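Local coordinates for transcriptional regulator, MerR family (Listeria monocytogenes str. 4b F2365, PDB 3GP4), which probably binds promoter DNA as a dimer and regulates transcription, as other members of the MerR family do, at residues Ile66-Leu71 / Glu80-Leu85. Residues are numbered along the deposited sequence; the frame is centred on the assembly and turned at random.
Sequences IDYLAL and EARAEL
L71 lies against the aliphatic part of R82, its CB 3.5 Å from R82 CG, and the two side chains run past each other in opposite directions. L71 carries CD1 in between the helices, where it meets CD1 of L85 at 3.9 Å and, more loosely, CB of A81 at 4.2 Å. L85 reaches back the other way. Its CD1 comes within 3.8 Å of D67 CB, so the acidic residue joins in through its methylene, while CD2 packs on Y68 CB at 3.9 Å. L85 CD2 and R82 CG both reach the CD1/CE1 side of the buried Y68 ring, each at an oblique approach. The R82 chain, also buried, crosses Y68 at about a right angle; CE1 of Y68 is 3.8 Å from R82 CG, and the ring and guanidinium planes stand 66° apart. Helix 62-74 and the start of helix 79-130 form an antiparallel helical hairpin: the axes of 66-71 and 80-85 come within 9.8 Å, with their N-to-C directions 163° apart. In a MerR-type regulator this is where the DNA-binding part passes into the long helix, which in this family pairs with that of a second subunit. No hydrogen bond crosses between 66-71 and 80-85, and the polar ends look beyond them. R82 bends at chi3, turning its guanidinium off the line of the methylenes; NE bonds T78 OG1, which also bonds L71 O, tying the connecting turn to both helices. NH2 makes a salt bridge to E124 of the second subunit. Y68, its CG anti to the backbone N (chi1 178°), sends OH to a hydrogen bond with the Y114 hydroxyl of that same subunit, which R82 NH1 also reaches by a weak bond.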
ATOM      1  N   ILE A  66      16.552   4.270  -9.248  1.00 24.20           N
ATOM      2  CA  ILE A  66      17.953   4.694  -9.459  1.00 24.47           C
ATOM      3  C   ILE A  66      18.482   4.124 -10.771  1.00 24.36           C
ATOM      4  O   ILE A  66      19.100   4.875 -11.561  1.00 25.70           O
ATOM      5  CB  ILE A  66      18.849   4.371  -8.247  1.00 24.23           C
ATOM      6  CG1 ILE A  66      18.467   5.299  -7.075  1.00 26.04           C
ATOM      7  CG2 ILE A  66      20.354   4.627  -8.542  1.00 23.47           C
ATOM      8  CD1 ILE A  66      19.086   4.890  -5.713  1.00 27.58           C
ATOM      9  N   ASP A  67      18.211   2.840 -11.042  1.00 24.40           N
ATOM     10  CA  ASP A  67      18.626   2.192 -12.327  1.00 25.29           C
ATOM     11  C   ASP A  67      18.010   2.884 -13.522  1.00 24.67           C
ATOM     12  O   ASP A  67      18.679   3.053 -14.551  1.00 23.58           O
ATOM     13  CB  ASP A  67      18.212   0.695 -12.431  1.00 25.31           C
ATOM     14  CG  ASP A  67      19.184  -0.255 -11.761  1.00 27.18           C
ATOM     15  OD1 ASP A  67      20.124   0.193 -11.075  1.00 31.49           O
ATOM     16  OD2 ASP A  67      18.997  -1.485 -11.915  1.00 26.24           O
ATOM     17  N   TYR A  68      16.737   3.248 -13.398  1.00 23.61           N
ATOM     18  CA  TYR A  68      15.984   3.870 -14.489  1.00 24.55           C
ATOM     19  C   TYR A  68      16.582   5.222 -14.851  1.00 24.88           C
ATOM     20  O   TYR A  68      16.857   5.500 -16.039  1.00 24.24           O
ATOM     21  CB  TYR A  68      14.502   4.018 -14.108  1.00 24.35           C
ATOM     22  CG  TYR A  68      13.691   4.694 -15.183  1.00 25.20           C
ATOM     23  CD1 TYR A  68      13.257   3.990 -16.286  1.00 25.01           C
ATOM     24  CD2 TYR A  68      13.376   6.052 -15.091  1.00 27.91           C
ATOM     25  CE1 TYR A  68      12.513   4.601 -17.290  1.00 26.01           C
ATOM     26  CE2 TYR A  68      12.638   6.679 -16.095  1.00 29.54           C
ATOM     27  CZ  TYR A  68      12.203   5.930 -17.190  1.00 28.36           C
ATOM     28  OH  TYR A  68      11.460   6.531 -18.200  1.00 29.55           O
ATOM     29  N   LEU A  69      16.815   6.059 -13.840  1.00 25.13           N
ATOM     30  CA  LEU A  69      17.549   7.311 -14.085  1.00 26.57           C
ATOM     31  C   LEU A  69      18.965   7.090 -14.662  1.00 26.48           C
ATOM     32  O   LEU A  69      19.338   7.781 -15.639  1.00 25.84           O
ATOM     33  CB  LEU A  69      17.601   8.201 -12.843  1.00 26.40           C
ATOM     34  CG  LEU A  69      18.295   9.531 -13.155  1.00 29.61           C
ATOM     35  CD1 LEU A  69      17.501  10.365 -14.147  1.00 30.56           C
ATOM     36  CD2 LEU A  69      18.474  10.277 -11.896  1.00 32.40           C
ATOM     37  N   ALA A  70      19.738   6.162 -14.092  1.00 27.06           N
ATOM     38  CA  ALA A  70      21.061   5.786 -14.646  1.00 27.84           C
ATOM     39  C   ALA A  70      21.013   5.428 -16.143  1.00 28.49           C
ATOM     40  O   ALA A  70      21.839   5.928 -16.928  1.00 29.26           O
ATOM     41  CB  ALA A  70      21.735   4.662 -13.825  1.00 28.33           C
ATOM     42  N   LEU A  71      20.077   4.561 -16.533  1.00 27.52           N
ATOM     43  CA  LEU A  71      19.854   4.254 -17.963  1.00 28.60           C
ATOM     44  C   LEU A  71      19.547   5.496 -18.796  1.00 29.46           C
ATOM     45  O   LEU A  71      20.194   5.742 -19.852  1.00 30.43           O
ATOM     46  CB  LEU A  71      18.749   3.206 -18.134  1.00 26.45           C
ATOM     47  CG  LEU A  71      19.050   1.789 -17.622  1.00 26.79           C
ATOM     48  CD1 LEU A  71      17.790   0.945 -17.500  1.00 24.52           C
ATOM     49  CD2 LEU A  71      20.082   1.038 -18.515  1.00 26.65           C
ATOM     50  N   GLU A  80      15.290   0.469 -24.921  1.00 29.67           N
ATOM     51  CA  GLU A  80      14.615  -0.819 -24.734  1.00 30.37           C
ATOM     52  C   GLU A  80      14.743  -1.325 -23.285  1.00 30.19           C
ATOM     53  O   GLU A  80      13.743  -1.786 -22.687  1.00 30.16           O
ATOM     54  CB  GLU A  80      15.140  -1.887 -25.707  1.00 31.16           C
ATOM     55  CG  GLU A  80      14.275  -3.138 -25.672  1.00 37.28           C
ATOM     56  CD  GLU A  80      14.683  -4.179 -26.701  1.00 43.23           C
ATOM     57  OE1 GLU A  80      15.145  -5.262 -26.284  1.00 46.22           O
ATOM     58  OE2 GLU A  80      14.551  -3.906 -27.922  1.00 47.19           O
ATOM     59  N   ALA A  81      15.947  -1.219 -22.713  1.00 28.99           N
ATOM     60  CA  ALA A  81      16.192  -1.636 -21.316  1.00 27.41           C
ATOM     61  C   ALA A  81      15.333  -0.839 -20.330  1.00 27.08           C
ATOM     62  O   ALA A  81      14.819  -1.388 -19.331  1.00 25.56           O
ATOM     63  CB  ALA A  81      17.651  -1.512 -20.953  1.00 27.46           C
ATOM     64  N   ARG A  82      15.184   0.449 -20.598  1.00 24.92           N
ATOM     65  CA  ARG A  82      14.275   1.243 -19.784  1.00 26.23           C
ATOM     66  C   ARG A  82      12.792   0.781 -19.867  1.00 25.76           C
ATOM     67  O   ARG A  82      12.109   0.793 -18.847  1.00 26.89           O
ATOM     68  CB  ARG A  82      14.418   2.719 -20.112  1.00 25.02           C
ATOM     69  CG  ARG A  82      15.513   3.398 -19.371  1.00 25.35           C
ATOM     70  CD  ARG A  82      15.576   4.883 -19.776  1.00 26.06           C
ATOM     71  NE  ARG A  82      16.403   5.072 -20.994  1.00 27.23           N
ATOM     72  CZ  ARG A  82      16.323   6.132 -21.801  1.00 29.85           C
ATOM     73  NH1 ARG A  82      15.458   7.117 -21.568  1.00 29.14           N
ATOM     74  NH2 ARG A  82      17.130   6.225 -22.844  1.00 30.55           N
ATOM     75  N   ALA A  83      12.299   0.406 -21.054  1.00 25.28           N
ATOM     76  CA  ALA A  83      10.922  -0.065 -21.192  1.00 26.73           C
ATOM     77  C   ALA A  83      10.758  -1.394 -20.453  1.00 26.38           C
ATOM     78  O   ALA A  83       9.733  -1.596 -19.780  1.00 25.90           O
ATOM     79  CB  ALA A  83      10.471  -0.216 -22.644  1.00 26.43           C
ATOM     80  N   GLU A  84      11.755  -2.266 -20.560  1.00 25.94           N
ATOM     81  CA  GLU A  84      11.713  -3.559 -19.842  1.00 28.06           C
ATOM     82  C   GLU A  84      11.667  -3.370 -18.318  1.00 27.62           C
ATOM     83  O   GLU A  84      10.974  -4.142 -17.588  1.00 27.07           O
ATOM     84  CB  GLU A  84      12.923  -4.410 -20.184  1.00 28.20           C
ATOM     85  CG  GLU A  84      12.898  -4.972 -21.604  1.00 33.75           C
ATOM     86  CD  GLU A  84      11.757  -5.948 -21.820  1.00 40.27           C
ATOM     87  OE1 GLU A  84      11.500  -6.781 -20.906  1.00 41.60           O
ATOM     88  OE2 GLU A  84      11.117  -5.876 -22.902  1.00 43.89           O
ATOM     89  N   LEU A  85      12.456  -2.400 -17.846  1.00 26.61           N
ATOM     90  CA  LEU A  85      12.499  -2.058 -16.407  1.00 25.65           C
ATOM     91  C   LEU A  85      11.120  -1.592 -15.931  1.00 25.51           C
ATOM     92  O   LEU A  85      10.589  -2.137 -14.934  1.00 25.76           O
ATOM     93  CB  LEU A  85      13.581  -1.004 -16.133  1.00 25.39           C
ATOM     94  CG  LEU A  85      13.901  -0.522 -14.702  1.00 25.73           C
ATOM     95  CD1 LEU A  85      15.263   0.130 -14.691  1.00 23.30           C
ATOM     96  CD2 LEU A  85      12.885   0.491 -14.144  1.00 27.78           C
TER